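Local coordinates for putative OmpA family lipoprotein (Burkholderia cenocepacia, PDB 5LKW), which binds diaminopimelic acid through its OmpA-like domain and probably acts in the Tol-Pal system in outer membrane invagination during cell division and in outer membrane integrity, at residues 23-28 with 66-71; 17-22 with 29-34; 51-56 with 91-96. All blocks are in the same frame, centred on the assembly; numbering follows the deposited sequence.

Contact 1: 23-28 with 66-71; sequences DSYSVK and LALGQK. With API (2,6-diaminopimelic acid), chain C.
Lys71 runs across the ring of Tyr25, and its chain can be followed outward over that ring. CB lies 3.6 Å above the ring plane of Tyr25, offset toward the rim on the side of CG and CD2. CD continues over the same face, 3.9 Å from the ring centroid and 30° off the normal, a CH-pi contact in which Tyr25 CE2 is the nearest ring atom to Lys71 CD at 3.4 Å. CE reaches the phenol end, 3.7 Å from Tyr25 OH, and there the chain bends (chi4 45°), turning NZ away from the ring. Tyr25 meets this chain with its own CG set between the backbone N and the carbonyl carbon, while its CB rests against the carbonyl group of Lys71.

Leu68, one turn earlier on the helix, fills the angle between the tyrosine and the ligand. Leu68 CD1 lies at the edge of the Tyr25 ring, 4.3 Å from Tyr25 CD2; Leu68 CD2 packs 3.3 Å from the carboxylate carbon C of diaminopimelic acid. The same carboxylate accepts a hydrogen bond through OXT from Asp23 N at 2.8 Å, with an N-H...O angle of 160°, and Arg72 also binds the ligand. Beyond the pocket, Ser24 OG accepts from Ser26 N in an ST turn that shapes the loop, whereas Asp23 OD1 bonds to Tyr64 OH. The contact thus lays the loop between strand 17-19 and helix 32-44 over helix 62-82, where Ser24 O receives Arg72 NE and Val27 packs on Ala75.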
loop_
_atom_site.group_PDB
_atom_site.type_symbol
_atom_site.label_atom_id
_atom_site.label_comp_id
_atom_site.label_asym_id
_atom_site.label_seq_id
_atom_site.Cartn_x
_atom_site.Cartn_y
_atom_site.Cartn_z
ATOM N N ASP A 23 -9.323 -11.748 0.234
ATOM C CA ASP A 23 -10.103 -11.347 1.366
ATOM C C ASP A 23 -9.223 -10.965 2.582
ATOM O O ASP A 23 -9.718 -10.787 3.697
ATOM C CB ASP A 23 -11.040 -12.511 1.728
ATOM C CG ASP A 23 -12.465 -12.113 1.821
ATOM O OD1 ASP A 23 -12.779 -10.887 1.703
ATOM O OD2 ASP A 23 -13.285 -13.061 1.988
ATOM N N SER A 24 -7.930 -10.781 2.394
ATOM C CA SER A 24 -7.128 -10.423 3.548
ATOM C C SER A 24 -6.606 -8.993 3.524
ATOM O O SER A 24 -6.282 -8.436 2.467
ATOM C CB SER A 24 -6.007 -11.446 3.730
ATOM O OG SER A 24 -4.990 -11.029 4.649
ATOM N N TYR A 25 -6.545 -8.394 4.708
ATOM C CA TYR A 25 -5.716 -7.219 4.906
ATOM C C TYR A 25 -4.501 -7.432 5.777
ATOM O O TYR A 25 -3.973 -6.444 6.262
ATOM C CB TYR A 25 -6.528 -6.004 5.371
ATOM C CG TYR A 25 -7.331 -6.246 6.624
ATOM C CD1 TYR A 25 -6.806 -5.955 7.880
ATOM C CD2 TYR A 25 -8.619 -6.751 6.549
ATOM C CE1 TYR A 25 -7.546 -6.198 9.054
ATOM C CE2 TYR A 25 -9.364 -6.989 7.696
ATOM C CZ TYR A 25 -8.830 -6.701 8.953
ATOM O OH TYR A 25 -9.592 -6.929 10.086
ATOM N N SER A 26 -4.030 -8.688 5.969
ATOM C CA SER A 26 -2.773 -8.921 6.707
ATOM C C SER A 26 -1.566 -8.548 5.870
ATOM O O SER A 26 -1.389 -9.077 4.754
ATOM C CB SER A 26 -2.559 -10.387 7.071
ATOM O OG SER A 26 -3.748 -10.923 7.616
ATOM N N VAL A 27 -0.693 -7.758 6.455
ATOM C CA VAL A 27 0.595 -7.434 5.848
ATOM C C VAL A 27 1.522 -8.535 6.254
ATOM O O VAL A 27 1.907 -8.615 7.405
ATOM C CB VAL A 27 1.160 -6.054 6.289
ATOM C CG1 VAL A 27 2.559 -5.818 5.737
ATOM C CG2 VAL A 27 0.245 -4.988 5.850
ATOM N N LYS A 28 1.819 -9.426 5.314
ATOM C CA LYS A 28 2.672 -10.595 5.616
ATOM C C LYS A 28 4.106 -10.193 6.097
ATOM O O LYS A 28 4.631 -9.118 5.727
ATOM C CB LYS A 28 2.744 -11.506 4.412
ATOM C CG LYS A 28 1.443 -12.218 4.057
ATOM C CD LYS A 28 1.697 -13.015 2.800
ATOM C CE LYS A 28 0.551 -12.896 1.767
ATOM N NZ LYS A 28 0.910 -13.633 0.492
ATOM N N LEU A 66 -14.554 -1.446 -1.119
ATOM C CA LEU A 66 -14.169 -0.171 -0.556
ATOM C C LEU A 66 -13.698 -0.350 0.894
ATOM O O LEU A 66 -12.665 0.187 1.256
ATOM C CB LEU A 66 -15.348 0.833 -0.638
ATOM C CG LEU A 66 -14.886 2.273 -0.593
ATOM C CD1 LEU A 66 -14.338 2.770 -2.007
ATOM C CD2 LEU A 66 -16.033 3.173 -0.033
ATOM N N ALA A 67 -14.471 -1.072 1.714
ATOM C CA ALA A 67 -14.102 -1.330 3.118
ATOM C C ALA A 67 -12.794 -2.137 3.204
ATOM O O ALA A 67 -11.897 -1.781 3.956
ATOM C CB ALA A 67 -15.227 -2.055 3.859
ATOM N N LEU A 68 -12.693 -3.202 2.390
ATOM C CA LEU A 68 -11.482 -4.006 2.303
ATOM C C LEU A 68 -10.254 -3.152 1.872
ATOM O O LEU A 68 -9.178 -3.167 2.524
ATOM C CB LEU A 68 -11.725 -5.200 1.345
ATOM C CG LEU A 68 -10.496 -6.093 1.091
ATOM C CD1 LEU A 68 -9.899 -6.577 2.428
ATOM C CD2 LEU A 68 -10.904 -7.289 0.219
ATOM N N GLY A 69 -10.389 -2.409 0.791
ATOM C CA GLY A 69 -9.285 -1.516 0.389
ATOM C C GLY A 69 -8.832 -0.605 1.535
ATOM O O GLY A 69 -7.655 -0.418 1.723
ATOM N N GLN A 70 -9.779 -0.024 2.288
ATOM C CA GLN A 70 -9.442 0.850 3.424
ATOM C C GLN A 70 -8.597 0.123 4.447
ATOM O O GLN A 70 -7.550 0.629 4.903
ATOM C CB GLN A 70 -10.711 1.529 4.048
ATOM C CG GLN A 70 -10.384 2.618 5.064
ATOM C CD GLN A 70 -9.530 3.781 4.519
ATOM O OE1 GLN A 70 -9.731 4.252 3.414
ATOM N NE2 GLN A 70 -8.620 4.293 5.352
ATOM N N LYS A 71 -9.005 -1.086 4.779
ATOM C CA LYS A 71 -8.317 -1.870 5.790
ATOM C C LYS A 71 -6.891 -2.235 5.351
ATOM O O LYS A 71 -5.932 -2.184 6.143
ATOM C CB LYS A 71 -9.157 -3.100 6.133
ATOM C CG LYS A 71 -10.215 -2.846 7.267
ATOM C CD LYS A 71 -11.095 -4.073 7.460
ATOM C CE LYS A 71 -11.709 -4.157 8.908
ATOM N NZ LYS A 71 -12.218 -2.793 9.276
HETATM C C API C . -10.174 -9.138 -2.389
HETATM C CA API C . -11.627 -9.517 -2.542
HETATM C C3 API C . -11.961 -10.978 -2.847
HETATM C C4 API C . -13.494 -11.117 -2.944
HETATM C C5 API C . -14.100 -12.251 -2.096
HETATM C C6 API C . -15.640 -12.264 -2.064
HETATM O O API C . -9.828 -8.156 -3.032
HETATM O OXT API C . -9.333 -9.725 -1.670
HETATM N N API C . -12.120 -8.723 -3.666
#

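Contact 2: 17-22 with 29-34; sequences SIYFDF and DEYQPL. With API (2,6-diaminopimelic acid), chain C.
Tyr31 is the main point of touch with strand 17-19, and the chain approaches it through a turn in which Gln32 N bonds back to Asp29 O. Glu30, just before it, does not touch the strand; its CG instead lies 3.7 Å above one face of the Tyr31 ring, toward the rim. The opposite face belongs to Ile18, whose CG2 stands over the ring centre, 3.7 Å from the centroid and only 9° off the normal, an almost axial CH-pi contact. The ring is therefore sandwiched between aliphatic carbons. The Ile18 rotamer (chi1 -67°) places CG2 over the ring and brings CG1 to its rim, beside Tyr31 CD1.

At the far end of the ring the hydroxyl accepts a hydrogen bond from the strand backbone: Tyr19 N to Tyr31 OH is 2.9 Å, with an angle of 160° at the hydrogen. The same oxygen sits in the plane of the Tyr19 ring at its edge, with Tyr31 OH 3.6 Å from Tyr19 CD2. Strand 17-19 is an outermost strand of the mixed sheet in this OmpA-like domain: Ile18 and Phe20 pair through their backbones with Ala116 and Arg114 along the inner side, so the tyrosine hydroxyl takes up an N-H directed the other way. Past the strand, Phe22 reaches diaminopimelic acid, its CE1 lying 3.4 Å from ligand atom C5. Further along the second segment, where helix 32-44 is under way, Leu34 extends CD2 to Ser17 O at 4.1 Å and more loosely to Ile18 CD1 at 4.5 Å.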
loop_
_atom_site.group_PDB
_atom_site.type_symbol
_atom_site.label_atom_id
_atom_site.label_comp_id
_atom_site.label_asym_id
_atom_site.label_seq_id
_atom_site.Cartn_x
_atom_site.Cartn_y
_atom_site.Cartn_z
ATOM N N SER A 17 4.629 -1.443 -3.732
ATOM C CA SER A 17 3.349 -2.114 -3.626
ATOM C C SER A 17 3.453 -3.262 -2.594
ATOM O O SER A 17 4.471 -3.968 -2.561
ATOM C CB SER A 17 2.980 -2.671 -4.997
ATOM O OG SER A 17 2.648 -1.657 -5.940
ATOM N N ILE A 18 2.404 -3.448 -1.792
ATOM C CA ILE A 18 2.239 -4.563 -0.854
ATOM C C ILE A 18 1.035 -5.346 -1.394
ATOM O O ILE A 18 0.004 -4.786 -1.624
ATOM C CB ILE A 18 1.946 -4.089 0.614
ATOM C CG1 ILE A 18 3.134 -3.362 1.231
ATOM C CG2 ILE A 18 1.619 -5.259 1.518
ATOM C CD1 ILE A 18 3.458 -2.057 0.570
ATOM N N TYR A 19 1.186 -6.647 -1.577
ATOM C CA TYR A 19 0.095 -7.526 -2.015
ATOM C C TYR A 19 -0.508 -8.393 -0.917
ATOM O O TYR A 19 0.162 -8.733 0.085
ATOM C CB TYR A 19 0.641 -8.438 -3.090
ATOM C CG TYR A 19 1.064 -7.658 -4.314
ATOM C CD1 TYR A 19 0.163 -7.476 -5.418
ATOM C CD2 TYR A 19 2.332 -7.086 -4.367
ATOM C CE1 TYR A 19 0.571 -6.819 -6.592
ATOM C CE2 TYR A 19 2.775 -6.414 -5.546
ATOM C CZ TYR A 19 1.895 -6.295 -6.651
ATOM O OH TYR A 19 2.360 -5.595 -7.774
ATOM N N PHE A 20 -1.784 -8.727 -1.097
ATOM C CA PHE A 20 -2.574 -9.373 -0.074
ATOM C C PHE A 20 -3.233 -10.679 -0.584
ATOM O O PHE A 20 -3.562 -10.824 -1.768
ATOM C CB PHE A 20 -3.686 -8.400 0.441
ATOM C CG PHE A 20 -3.151 -7.174 1.135
ATOM C CD1 PHE A 20 -2.991 -7.135 2.534
ATOM C CD2 PHE A 20 -2.817 -6.040 0.373
ATOM C CE1 PHE A 20 -2.459 -5.914 3.181
ATOM C CE2 PHE A 20 -2.335 -4.904 0.949
ATOM C CZ PHE A 20 -2.098 -4.842 2.363
ATOM N N ASP A 21 -3.472 -11.609 0.334
ATOM C CA ASP A 21 -4.269 -12.779 0.029
ATOM C C ASP A 21 -5.753 -12.439 -0.144
ATOM O O ASP A 21 -6.231 -11.366 0.244
ATOM C CB ASP A 21 -4.117 -13.819 1.136
ATOM C CG ASP A 21 -2.789 -14.479 1.085
ATOM O OD1 ASP A 21 -2.044 -14.240 0.099
ATOM O OD2 ASP A 21 -2.524 -15.224 2.023
ATOM N N PHE A 22 -6.473 -13.396 -0.707
ATOM C CA PHE A 22 -7.861 -13.230 -1.010
ATOM C C PHE A 22 -8.574 -12.847 0.275
ATOM O O PHE A 22 -8.420 -13.527 1.294
ATOM C CB PHE A 22 -8.350 -14.561 -1.599
ATOM C CG PHE A 22 -9.740 -14.944 -1.234
ATOM C CD1 PHE A 22 -10.806 -14.631 -2.083
ATOM C CD2 PHE A 22 -9.981 -15.722 -0.079
ATOM C CE1 PHE A 22 -12.124 -15.039 -1.758
ATOM C CE2 PHE A 22 -11.266 -16.118 0.263
ATOM C CZ PHE A 22 -12.352 -15.770 -0.573
ATOM N N ASP A 29 4.708 -11.081 6.895
ATOM C CA ASP A 29 6.013 -10.910 7.516
ATOM C C ASP A 29 7.093 -10.516 6.520
ATOM O O ASP A 29 7.963 -9.697 6.859
ATOM C CB ASP A 29 6.446 -12.217 8.224
ATOM C CG ASP A 29 5.885 -12.350 9.638
ATOM O OD1 ASP A 29 5.369 -11.352 10.198
ATOM O OD2 ASP A 29 5.970 -13.474 10.194
ATOM N N GLU A 30 7.008 -11.070 5.300
ATOM C CA GLU A 30 7.990 -10.806 4.227
ATOM C C GLU A 30 8.090 -9.309 3.958
ATOM O O GLU A 30 9.077 -8.858 3.461
ATOM C CB GLU A 30 7.635 -11.519 2.905
ATOM C CG GLU A 30 6.283 -11.051 2.338
ATOM C CD GLU A 30 5.794 -11.942 1.211
ATOM O OE1 GLU A 30 5.401 -13.095 1.472
ATOM O OE2 GLU A 30 5.799 -11.478 0.067
ATOM N N TYR A 31 7.066 -8.542 4.277
ATOM C CA TYR A 31 7.146 -7.112 4.028
ATOM C C TYR A 31 7.814 -6.274 5.147
ATOM O O TYR A 31 7.836 -5.071 5.053
ATOM C CB TYR A 31 5.769 -6.516 3.721
ATOM C CG TYR A 31 5.158 -7.040 2.476
ATOM C CD1 TYR A 31 5.582 -6.579 1.231
ATOM C CD2 TYR A 31 4.148 -8.003 2.524
ATOM C CE1 TYR A 31 5.002 -7.039 0.048
ATOM C CE2 TYR A 31 3.538 -8.484 1.303
ATOM C CZ TYR A 31 3.992 -7.988 0.078
ATOM O OH TYR A 31 3.460 -8.390 -1.154
ATOM N N GLN A 32 8.275 -6.895 6.222
ATOM C CA GLN A 32 8.918 -6.086 7.299
ATOM C C GLN A 32 10.091 -5.219 6.789
ATOM O O GLN A 32 10.153 -4.017 7.076
ATOM C CB GLN A 32 9.413 -6.971 8.445
ATOM C CG GLN A 32 8.378 -7.764 9.249
ATOM C CD GLN A 32 9.046 -9.005 9.980
ATOM O OE1 GLN A 32 10.082 -9.525 9.524
ATOM N NE2 GLN A 32 8.459 -9.440 11.119
ATOM N N PRO A 33 11.046 -5.811 6.040
ATOM C CA PRO A 33 12.164 -4.947 5.606
ATOM C C PRO A 33 11.774 -3.794 4.666
ATOM O O PRO A 33 12.328 -2.682 4.774
ATOM C CB PRO A 33 13.137 -5.932 4.922
ATOM C CG PRO A 33 12.759 -7.280 5.451
ATOM C CD PRO A 33 11.272 -7.226 5.692
ATOM N N LEU A 34 10.805 -4.037 3.778
ATOM C CA LEU A 34 10.260 -2.960 2.949
ATOM C C LEU A 34 9.592 -1.832 3.774
ATOM O O LEU A 34 9.827 -0.637 3.513
ATOM C CB LEU A 34 9.319 -3.539 1.883
ATOM C CG LEU A 34 8.678 -2.593 0.858
ATOM C CD1 LEU A 34 9.783 -1.887 0.027
ATOM C CD2 LEU A 34 7.706 -3.406 -0.028
HETATM C C API C . -10.174 -9.138 -2.389
HETATM C CA API C . -11.627 -9.517 -2.542
HETATM C C3 API C . -11.961 -10.978 -2.847
HETATM C C4 API C . -13.494 -11.117 -2.944
HETATM C C5 API C . -14.100 -12.251 -2.096
HETATM C C6 API C . -15.640 -12.264 -2.064
HETATM O O API C . -9.828 -8.156 -3.032
HETATM O OXT API C . -9.333 -9.725 -1.670
HETATM N N API C . -12.120 -8.723 -3.666
#

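Contact 3: 51-56 with 91-96; sequences LIQGNT and EAVSLG. With API (2,6-diaminopimelic acid), chain C.
Strands 50-55 and 90-96 are the two parallel strands of a beta-alpha-beta unit whose crossover is helix 62-82, and residues 51-56 and 91-96 run side by side through most of the two strands. The segment axes approach to 4.5 Å with a -29° crossing. Ile52 bonds the neighbouring strand through both N and O: its N donates to Glu91 O at 2.7 Å, and its O accepts from Val93 N at 2.9 Å. Gly54 repeats the pattern, donating from N to Val93 O and accepting at O from Leu95 N.

On one face of the sheet, Leu51 CD1 packs 3.9 Å from Val93 CG2, the two side chains crossing at about a right angle. Glu91 lies beside Leu51 and points the same way. Gln53 CG also meets Val93 CG2, and its amide passes obliquely by Leu95, with Gln53 NE2 3.7 Å from Leu95 CD1. Beyond it, Asn55 OD1 nears Leu95 CB. On the other face Ile52 packs on Ala73 and Arg77 of helix 62-82.

The pairing changes at the C-terminal end. Ser94 OG accepts from Gly96 N at 3.1 Å in an ST turn and also bonds Leu66 O of the helix. Gly96 turns with a positive phi, and its O receives Thr56 N at 2.9 Å from above the carbonyl plane. One water lies within bonding distance of both Asn55 OD1 and Gly96 O. Thr56 CB then stands 3.3 Å from ligand atom O, placing the pocket at the C-terminal end of the parallel strand, where beta-alpha-beta units often carry their ligand sites.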
loop_
_atom_site.group_PDB
_atom_site.type_symbol
_atom_site.label_atom_id
_atom_site.label_comp_id
_atom_site.label_asym_id
_atom_site.label_seq_id
_atom_site.Cartn_x
_atom_site.Cartn_y
_atom_site.Cartn_z
ATOM N N LEU A 51 0.821 8.967 0.232
ATOM C CA LEU A 51 -0.549 8.543 0.186
ATOM C C LEU A 51 -0.543 7.036 0.063
ATOM O O LEU A 51 0.062 6.501 -0.852
ATOM C CB LEU A 51 -1.217 9.139 -1.044
ATOM C CG LEU A 51 -2.693 8.889 -1.200
ATOM C CD1 LEU A 51 -3.530 9.695 -0.184
ATOM C CD2 LEU A 51 -3.058 9.268 -2.672
ATOM N N ILE A 52 -1.253 6.350 0.947
ATOM C CA ILE A 52 -1.278 4.886 0.894
ATOM C C ILE A 52 -2.658 4.495 0.380
ATOM O O ILE A 52 -3.630 4.677 1.074
ATOM C CB ILE A 52 -1.035 4.244 2.311
ATOM C CG1 ILE A 52 0.372 4.574 2.877
ATOM C CG2 ILE A 52 -1.226 2.698 2.294
ATOM C CD1 ILE A 52 0.305 4.517 4.412
ATOM N N GLN A 53 -2.720 3.962 -0.843
ATOM C CA GLN A 53 -3.956 3.596 -1.559
ATOM C C GLN A 53 -4.159 2.058 -1.565
ATOM O O GLN A 53 -3.343 1.314 -2.145
ATOM C CB GLN A 53 -3.869 4.022 -3.021
ATOM C CG GLN A 53 -3.498 5.466 -3.293
ATOM C CD GLN A 53 -3.723 5.815 -4.744
ATOM O OE1 GLN A 53 -3.124 5.217 -5.636
ATOM N NE2 GLN A 53 -4.597 6.778 -4.991
ATOM N N GLY A 54 -5.236 1.618 -0.922
ATOM C CA GLY A 54 -5.709 0.234 -0.933
ATOM C C GLY A 54 -6.647 -0.063 -2.109
ATOM O O GLY A 54 -7.536 0.729 -2.424
ATOM N N ASN A 55 -6.417 -1.200 -2.734
ATOM C CA ASN A 55 -7.107 -1.676 -3.945
ATOM C C ASN A 55 -7.528 -3.131 -3.630
ATOM O O ASN A 55 -6.968 -3.775 -2.724
ATOM C CB ASN A 55 -6.208 -1.615 -5.205
ATOM C CG ASN A 55 -5.716 -0.182 -5.548
ATOM O OD1 ASN A 55 -6.353 0.500 -6.324
ATOM N ND2 ASN A 55 -4.609 0.266 -4.936
ATOM N N THR A 56 -8.517 -3.647 -4.356
ATOM C CA THR A 56 -9.010 -4.981 -4.117
ATOM C C THR A 56 -9.164 -5.631 -5.523
ATOM O O THR A 56 -9.160 -4.939 -6.545
ATOM C CB THR A 56 -10.405 -4.970 -3.410
ATOM O OG1 THR A 56 -11.408 -4.524 -4.354
ATOM C CG2 THR A 56 -10.424 -4.090 -2.160
ATOM N N GLU A 91 -1.326 9.210 4.744
ATOM C CA GLU A 91 -2.777 9.239 4.587
ATOM C C GLU A 91 -3.225 7.887 3.986
ATOM O O GLU A 91 -2.701 7.490 2.941
ATOM C CB GLU A 91 -3.192 10.415 3.704
ATOM C CG GLU A 91 -4.732 10.644 3.682
ATOM C CD GLU A 91 -5.109 11.769 2.716
ATOM O OE1 GLU A 91 -4.181 12.488 2.299
ATOM O OE2 GLU A 91 -6.292 11.933 2.369
ATOM N N ALA A 92 -4.117 7.163 4.685
ATOM C CA ALA A 92 -4.620 5.848 4.184
ATOM C C ALA A 92 -5.941 6.104 3.469
ATOM O O ALA A 92 -6.882 6.599 4.082
ATOM C CB ALA A 92 -4.848 4.883 5.322
ATOM N N VAL A 93 -6.001 5.823 2.172
ATOM C CA VAL A 93 -7.278 5.864 1.425
ATOM C C VAL A 93 -7.589 4.548 0.673
ATOM O O VAL A 93 -6.696 3.713 0.443
ATOM C CB VAL A 93 -7.298 7.015 0.416
ATOM C CG1 VAL A 93 -7.246 8.335 1.153
ATOM C CG2 VAL A 93 -6.126 6.873 -0.610
ATOM N N SER A 94 -8.837 4.390 0.262
ATOM C CA SER A 94 -9.274 3.214 -0.523
ATOM C C SER A 94 -9.815 3.584 -1.915
ATOM O O SER A 94 -10.714 4.433 -2.014
ATOM C CB SER A 94 -10.416 2.496 0.173
ATOM O OG SER A 94 -10.686 1.232 -0.491
ATOM N N LEU A 95 -9.309 2.902 -2.944
ATOM C CA LEU A 95 -9.922 2.815 -4.281
ATOM C C LEU A 95 -10.829 1.586 -4.536
ATOM O O LEU A 95 -11.400 1.413 -5.632
ATOM C CB LEU A 95 -8.842 2.896 -5.361
ATOM C CG LEU A 95 -7.866 4.071 -5.172
ATOM C CD1 LEU A 95 -6.794 4.069 -6.157
ATOM C CD2 LEU A 95 -8.545 5.439 -5.156
ATOM N N GLY A 96 -11.004 0.760 -3.525
ATOM C CA GLY A 96 -11.836 -0.391 -3.664
ATOM C C GLY A 96 -11.437 -1.201 -4.892
ATOM O O GLY A 96 -10.224 -1.461 -5.141
HETATM C C API C . -10.174 -9.138 -2.389
HETATM C CA API C . -11.627 -9.517 -2.542
HETATM C C3 API C . -11.961 -10.978 -2.847
HETATM C C4 API C . -13.494 -11.117 -2.944
HETATM C C5 API C . -14.100 -12.251 -2.096
HETATM C C6 API C . -15.640 -12.264 -2.064
HETATM O O API C . -9.828 -8.156 -3.032
HETATM O OXT API C . -9.333 -9.725 -1.670
HETATM N N API C . -12.120 -8.723 -3.666
HETATM O O HOH W 1 -8.875 -0.276 -7.226
#

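Contacts 1 and 2 interlock along the chain, since 17-22 is followed by 23-28 and then by 29-34; their centres lie 11 Å apart, and Lys28 NZ forms a salt bridge with Asp21 OD1. Contact 1 also alternates with contact 3, 10 Å away, because helix 62-82 is the crossover between the two parallel strands; Gln70 NE2 probably bonds Ala92 O there. Contacts 2 and 3 come in series, 15 Å apart between centres and without touching, yet reach the same sheet through strands separated by strand 115-120. All three border the diaminopimelic acid, so loop, helix and strand end converge on one diaminopimelate pocket, consistent with peptidoglycan binding.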